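Local coordinates for putative DD-carboxypeptidase TP_0574 (Treponema pallidum, PDB 1O75), which binds penicillin and shows zinc-dependent carboxypeptidase activity on synthetic depsipeptides, and may thereby limit peptidoglycan cross-linking, at residues L15-R29 and K190-K202. The protein carries 2 engineered substitutions. Sequence-based numbering, arbitrary orientation.
Sequences LSYADYWAGELGQSR and KTMLTEDSFSARK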
loop_
_atom_site.group_PDB
_atom_site.type_symbol
_atom_site.label_atom_id
_atom_site.label_comp_id
_atom_site.label_asym_id
_atom_site.label_seq_id
_atom_site.Cartn_x
_atom_site.Cartn_y
_atom_site.Cartn_z
ATOM N N LEU B 15 -12.482 -9.104 28.733
ATOM C CA LEU B 15 -12.634 -10.558 28.616
ATOM C C LEU B 15 -11.538 -11.187 27.767
ATOM O O LEU B 15 -11.133 -10.642 26.727
ATOM C CB LEU B 15 -14.002 -10.911 27.973
ATOM C CG LEU B 15 -15.309 -10.845 28.775
ATOM C CD1 LEU B 15 -15.550 -9.428 29.274
ATOM C CD2 LEU B 15 -16.475 -11.300 27.865
ATOM N N SER B 16 -11.053 -12.333 28.214
ATOM C CA SER B 16 -10.065 -13.078 27.469
ATOM C C SER B 16 -10.769 -13.597 26.203
ATOM O O SER B 16 -11.992 -13.624 26.138
ATOM C CB SER B 16 -9.600 -14.274 28.278
ATOM O OG SER B 16 -10.652 -15.216 28.385
ATOM N N TYR B 17 -10.002 -14.011 25.209
ATOM C CA TYR B 17 -10.625 -14.543 24.000
ATOM C C TYR B 17 -11.545 -15.726 24.353
ATOM O O TYR B 17 -12.668 -15.817 23.832
ATOM C CB TYR B 17 -9.557 -14.988 23.008
ATOM C CG TYR B 17 -8.923 -13.831 22.280
ATOM C CD1 TYR B 17 -9.694 -12.988 21.481
ATOM C CD2 TYR B 17 -7.546 -13.621 22.329
ATOM C CE1 TYR B 17 -9.115 -11.977 20.737
ATOM C CE2 TYR B 17 -6.949 -12.602 21.583
ATOM C CZ TYR B 17 -7.742 -11.793 20.790
ATOM O OH TYR B 17 -7.158 -10.800 20.032
ATOM N N ALA B 18 -11.088 -16.618 25.231
ATOM C CA ALA B 18 -11.943 -17.758 25.622
ATOM C C ALA B 18 -13.229 -17.297 26.331
ATOM O O ALA B 18 -14.327 -17.815 26.041
ATOM C CB ALA B 18 -11.167 -18.731 26.500
ATOM N N ASP B 19 -13.109 -16.331 27.246
ATOM C CA ASP B 19 -14.275 -15.793 27.962
ATOM C C ASP B 19 -15.275 -15.201 26.972
ATOM O O ASP B 19 -16.498 -15.285 27.161
ATOM C CB ASP B 19 -13.920 -14.620 28.896
ATOM C CG ASP B 19 -13.050 -15.008 30.083
ATOM O OD1 ASP B 19 -13.250 -16.099 30.661
ATOM O OD2 ASP B 19 -12.179 -14.162 30.446
ATOM N N TYR B 20 -14.759 -14.530 25.950
ATOM C CA TYR B 20 -15.637 -13.881 24.976
ATOM C C TYR B 20 -16.356 -14.881 24.063
ATOM O O TYR B 20 -17.560 -14.801 23.859
ATOM C CB TYR B 20 -14.824 -12.905 24.092
ATOM C CG TYR B 20 -15.666 -12.114 23.114
ATOM C CD1 TYR B 20 -16.079 -12.667 21.892
ATOM C CD2 TYR B 20 -16.142 -10.851 23.451
ATOM C CE1 TYR B 20 -16.945 -11.984 21.055
ATOM C CE2 TYR B 20 -17.018 -10.164 22.614
ATOM C CZ TYR B 20 -17.414 -10.735 21.426
ATOM O OH TYR B 20 -18.289 -10.061 20.613
ATOM N N TRP B 21 -15.605 -15.827 23.527
ATOM C CA TRP B 21 -16.181 -16.750 22.565
ATOM C C TRP B 21 -16.988 -17.904 23.151
ATOM O O TRP B 21 -17.791 -18.502 22.454
ATOM C CB TRP B 21 -15.074 -17.261 21.623
ATOM C CG TRP B 21 -14.644 -16.218 20.604
ATOM C CD1 TRP B 21 -13.461 -15.497 20.590
ATOM C CD2 TRP B 21 -15.431 -15.714 19.508
ATOM N NE1 TRP B 21 -13.487 -14.570 19.561
ATOM C CE2 TRP B 21 -14.677 -14.683 18.885
ATOM C CE3 TRP B 21 -16.698 -16.035 18.990
ATOM C CZ2 TRP B 21 -15.150 -13.975 17.784
ATOM C CZ3 TRP B 21 -17.166 -15.319 17.878
ATOM C CH2 TRP B 21 -16.392 -14.308 17.295
ATOM N N ALA B 22 -16.784 -18.211 24.426
ATOM C CA ALA B 22 -17.530 -19.310 25.058
ATOM C C ALA B 22 -19.034 -19.181 24.791
ATOM O O ALA B 22 -19.677 -20.113 24.303
ATOM C CB ALA B 22 -17.279 -19.320 26.560
ATOM N N GLY B 23 -19.593 -18.028 25.122
ATOM C CA GLY B 23 -21.015 -17.828 24.909
ATOM C C GLY B 23 -21.440 -17.742 23.449
ATOM O O GLY B 23 -22.578 -18.086 23.122
ATOM N N GLU B 24 -20.542 -17.268 22.576
ATOM C CA GLU B 24 -20.858 -17.117 21.156
ATOM C C GLU B 24 -20.934 -18.456 20.459
ATOM O O GLU B 24 -21.665 -18.600 19.495
ATOM C CB GLU B 24 -19.775 -16.303 20.424
ATOM C CG GLU B 24 -19.540 -14.884 20.963
ATOM C CD GLU B 24 -20.813 -14.059 20.985
ATOM O OE1 GLU B 24 -21.645 -14.203 20.056
ATOM O OE2 GLU B 24 -20.989 -13.264 21.934
ATOM N N LEU B 25 -20.131 -19.414 20.910
ATOM C CA LEU B 25 -20.106 -20.725 20.278
ATOM C C LEU B 25 -20.868 -21.787 21.098
ATOM O O LEU B 25 -20.888 -22.963 20.728
ATOM C CB LEU B 25 -18.654 -21.168 20.059
ATOM C CG LEU B 25 -17.763 -20.152 19.296
ATOM C CD1 LEU B 25 -16.329 -20.626 19.301
ATOM C CD2 LEU B 25 -18.268 -20.004 17.863
ATOM N N GLY B 26 -21.497 -21.357 22.190
ATOM C CA GLY B 26 -22.216 -22.291 23.042
ATOM C C GLY B 26 -21.274 -23.332 23.629
ATOM O O GLY B 26 -21.599 -24.512 23.662
ATOM N N GLN B 27 -20.105 -22.905 24.095
ATOM C CA GLN B 27 -19.124 -23.822 24.673
ATOM C C GLN B 27 -18.766 -23.310 26.070
ATOM O O GLN B 27 -19.519 -22.531 26.657
ATOM C CB GLN B 27 -17.863 -23.860 23.804
ATOM C CG GLN B 27 -18.057 -24.423 22.398
ATOM C CD GLN B 27 -18.385 -25.899 22.409
ATOM O OE1 GLN B 27 -18.051 -26.613 23.365
ATOM N NE2 GLN B 27 -19.028 -26.377 21.333
ATOM N N SER B 28 -17.651 -23.773 26.634
ATOM C CA SER B 28 -17.244 -23.262 27.951
ATOM C C SER B 28 -15.835 -22.699 27.802
ATOM O O SER B 28 -15.107 -23.063 26.882
ATOM C CB SER B 28 -17.207 -24.358 29.014
ATOM O OG SER B 28 -16.148 -25.258 28.763
ATOM N N ARG B 29 -15.452 -21.819 28.712
ATOM C CA ARG B 29 -14.115 -21.248 28.641
ATOM C C ARG B 29 -13.045 -22.337 28.594
ATOM O O ARG B 29 -12.157 -22.314 27.738
ATOM C CB ARG B 29 -13.870 -20.324 29.834
ATOM C CG ARG B 29 -12.463 -19.724 29.852
ATOM C CD ARG B 29 -12.346 -18.608 30.896
ATOM N NE ARG B 29 -12.793 -19.061 32.205
ATOM C CZ ARG B 29 -12.256 -20.091 32.847
ATOM N NH1 ARG B 29 -11.255 -20.757 32.293
ATOM N NH2 ARG B 29 -12.725 -20.467 34.030
ATOM N N LYS B 190 -23.225 -8.370 25.993
ATOM C CA LYS B 190 -23.131 -9.737 26.503
ATOM C C LYS B 190 -23.508 -9.677 27.982
ATOM O O LYS B 190 -23.060 -8.785 28.707
ATOM C CB LYS B 190 -21.712 -10.297 26.364
ATOM C CG LYS B 190 -21.247 -10.525 24.924
ATOM C CD LYS B 190 -19.755 -10.818 24.926
ATOM C CE LYS B 190 -19.387 -12.008 24.103
ATOM N NZ LYS B 190 -19.866 -13.271 24.664
ATOM N N THR B 191 -24.320 -10.632 28.431
ATOM C CA THR B 191 -24.777 -10.639 29.819
ATOM C C THR B 191 -23.979 -11.575 30.722
ATOM O O THR B 191 -23.760 -12.743 30.410
ATOM C CB THR B 191 -26.283 -10.987 29.848
ATOM O OG1 THR B 191 -26.986 -9.985 29.097
ATOM C CG2 THR B 191 -26.830 -11.035 31.296
ATOM N N MET B 192 -23.502 -11.048 31.844
ATOM C CA MET B 192 -22.739 -11.884 32.760
ATOM C C MET B 192 -23.737 -12.884 33.329
ATOM O O MET B 192 -24.763 -12.479 33.869
ATOM C CB MET B 192 -22.114 -11.035 33.870
ATOM C CG MET B 192 -21.086 -11.782 34.684
ATOM S SD MET B 192 -20.150 -10.682 35.769
ATOM C CE MET B 192 -18.873 -11.764 36.285
ATOM N N LEU B 193 -23.447 -14.175 33.168
ATOM C CA LEU B 193 -24.338 -15.247 33.621
ATOM C C LEU B 193 -23.967 -15.802 34.989
ATOM O O LEU B 193 -24.840 -16.161 35.779
ATOM C CB LEU B 193 -24.336 -16.397 32.606
ATOM C CG LEU B 193 -24.808 -16.020 31.197
ATOM C CD1 LEU B 193 -24.477 -17.134 30.210
ATOM C CD2 LEU B 193 -26.294 -15.737 31.235
ATOM N N THR B 194 -22.672 -15.903 35.250
ATOM C CA THR B 194 -22.204 -16.404 36.527
ATOM C C THR B 194 -20.954 -15.622 36.885
ATOM O O THR B 194 -20.550 -14.710 36.159
ATOM C CB THR B 194 -21.845 -17.895 36.475
ATOM O OG1 THR B 194 -20.704 -18.077 35.634
ATOM C CG2 THR B 194 -23.017 -18.721 35.932
ATOM N N GLU B 195 -20.338 -15.989 37.998
ATOM C CA GLU B 195 -19.140 -15.312 38.460
ATOM C C GLU B 195 -18.009 -15.393 37.436
ATOM O O GLU B 195 -17.051 -14.625 37.495
ATOM C CB GLU B 195 -18.681 -15.947 39.769
ATOM C CG GLU B 195 -18.188 -17.360 39.606
ATOM C CD GLU B 195 -17.893 -18.016 40.937
ATOM O OE1 GLU B 195 -17.282 -17.351 41.800
ATOM O OE2 GLU B 195 -18.266 -19.198 41.117
ATOM N N ASP B 196 -18.110 -16.326 36.496
ATOM C CA ASP B 196 -17.043 -16.460 35.513
ATOM C C ASP B 196 -17.505 -16.795 34.098
ATOM O O ASP B 196 -16.802 -17.500 33.376
ATOM C CB ASP B 196 -16.056 -17.523 35.989
ATOM C CG ASP B 196 -16.648 -18.916 35.957
ATOM O OD1 ASP B 196 -17.879 -19.039 35.732
ATOM O OD2 ASP B 196 -15.885 -19.887 36.158
ATOM N N SER B 197 -18.668 -16.292 33.691
ATOM C CA SER B 197 -19.157 -16.591 32.339
ATOM C C SER B 197 -20.115 -15.533 31.812
ATOM O O SER B 197 -20.890 -14.941 32.576
ATOM C CB SER B 197 -19.842 -17.965 32.316
ATOM O OG SER B 197 -21.138 -17.918 32.898
ATOM N N PHE B 198 -20.048 -15.283 30.502
ATOM C CA PHE B 198 -20.913 -14.300 29.866
ATOM C C PHE B 198 -21.667 -14.935 28.707
ATOM O O PHE B 198 -21.176 -15.860 28.070
ATOM C CB PHE B 198 -20.093 -13.107 29.347
ATOM C CG PHE B 198 -19.399 -12.326 30.439
ATOM C CD1 PHE B 198 -18.252 -12.825 31.050
ATOM C CD2 PHE B 198 -19.906 -11.093 30.855
ATOM C CE1 PHE B 198 -17.608 -12.096 32.071
ATOM C CE2 PHE B 198 -19.282 -10.369 31.860
ATOM C CZ PHE B 198 -18.125 -10.873 32.470
ATOM N N SER B 199 -22.855 -14.413 28.441
ATOM C CA SER B 199 -23.717 -14.919 27.386
ATOM C C SER B 199 -23.283 -14.502 25.988
ATOM O O SER B 199 -22.382 -13.664 25.823
ATOM C CB SER B 199 -25.116 -14.375 27.592
ATOM O OG SER B 199 -25.185 -13.036 27.134
ATOM N N ALA B 200 -23.957 -15.077 24.989
ATOM C CA ALA B 200 -23.730 -14.710 23.604
ATOM C C ALA B 200 -24.192 -13.259 23.537
ATOM O O ALA B 200 -25.090 -12.857 24.281
ATOM C CB ALA B 200 -24.599 -15.567 22.658
ATOM N N ARG B 201 -23.599 -12.489 22.626
ATOM C CA ARG B 201 -23.927 -11.084 22.465
ATOM C C ARG B 201 -25.301 -10.899 21.840
ATOM O O ARG B 201 -25.763 -11.727 21.062
ATOM C CB ARG B 201 -22.862 -10.402 21.570
ATOM C CG ARG B 201 -22.801 -10.978 20.118
ATOM C CD ARG B 201 -21.487 -10.562 19.400
ATOM N NE ARG B 201 -21.448 -9.118 19.148
ATOM C CZ ARG B 201 -21.938 -8.557 18.052
ATOM N NH1 ARG B 201 -22.488 -9.318 17.105
ATOM N NH2 ARG B 201 -21.893 -7.241 17.900
ATOM N N LYS B 202 -25.953 -9.795 22.179
ATOM C CA LYS B 202 -27.243 -9.496 21.609
ATOM C C LYS B 202 -27.013 -8.488 20.485
ATOM O O LYS B 202 -26.349 -7.484 20.684
ATOM C CB LYS B 202 -28.157 -8.893 22.679
ATOM C CG LYS B 202 -29.545 -8.544 22.185
ATOM C CD LYS B 202 -30.472 -8.298 23.371
ATOM C CE LYS B 202 -31.686 -7.502 22.938
ATOM N NZ LYS B 202 -32.293 -8.076 21.690
HETATM O O HOH W 1 -19.231 -15.391 26.231
HETATM O O HOH W 2 -17.791 -16.474 29.191
HETATM O O HOH W 3 -16.212 -17.860 30.748
HETATM O O HOH W 4 -19.716 -7.676 21.253
#
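Helix 17-25, which follows directly on strand 8-16 of the large mixed sheet, packs against the 190-194/197-198 hairpin and residues 199-202 beyond it through K190, whose side chain is pressed on Y20 and reaches E24. K190 CE lies over one face of the Y20 ring, 3.4 Å from its centroid, and the lysine chain crosses the tyrosine at about a right angle. Bends at chi3 (132°) and chi4 (-68°) turn NZ up from the ring, 4.5 Å over its centroid in a cation-pi contact, toward a cluster of oxygens. There it donates to Y20 O at 2.9 Å, in the carbonyl plane on a lone pair, and to S199 O of its own segment; a weaker bond, part of a salt bridge, goes to E24 OE2 at 3.0 Å. Water 1 accepts from NZ and from G23 N and lies close to F198 O and D19 O. The same E24 OE2 takes R201 N at 2.8 Å on its syn side, so one carboxylate oxygen ties lysine to backbone; the ammonium would be expected to stabilise its negative charge. Y20 OH and R201 NE share water 4, while the R201 guanidinium pairs with D324. The CA atoms come nearest at G23 and A200, 4.3 Å apart. At the start of the helix, where S16 and D19 form a capping box, L15 CD2 sits over one face of F198, 4.3 Å from the ring centroid, with M192 CG on the opposite face. Thus a helix continuing strand 8-16 packs on a hairpin of the same mixed sheet, linked by buried K190.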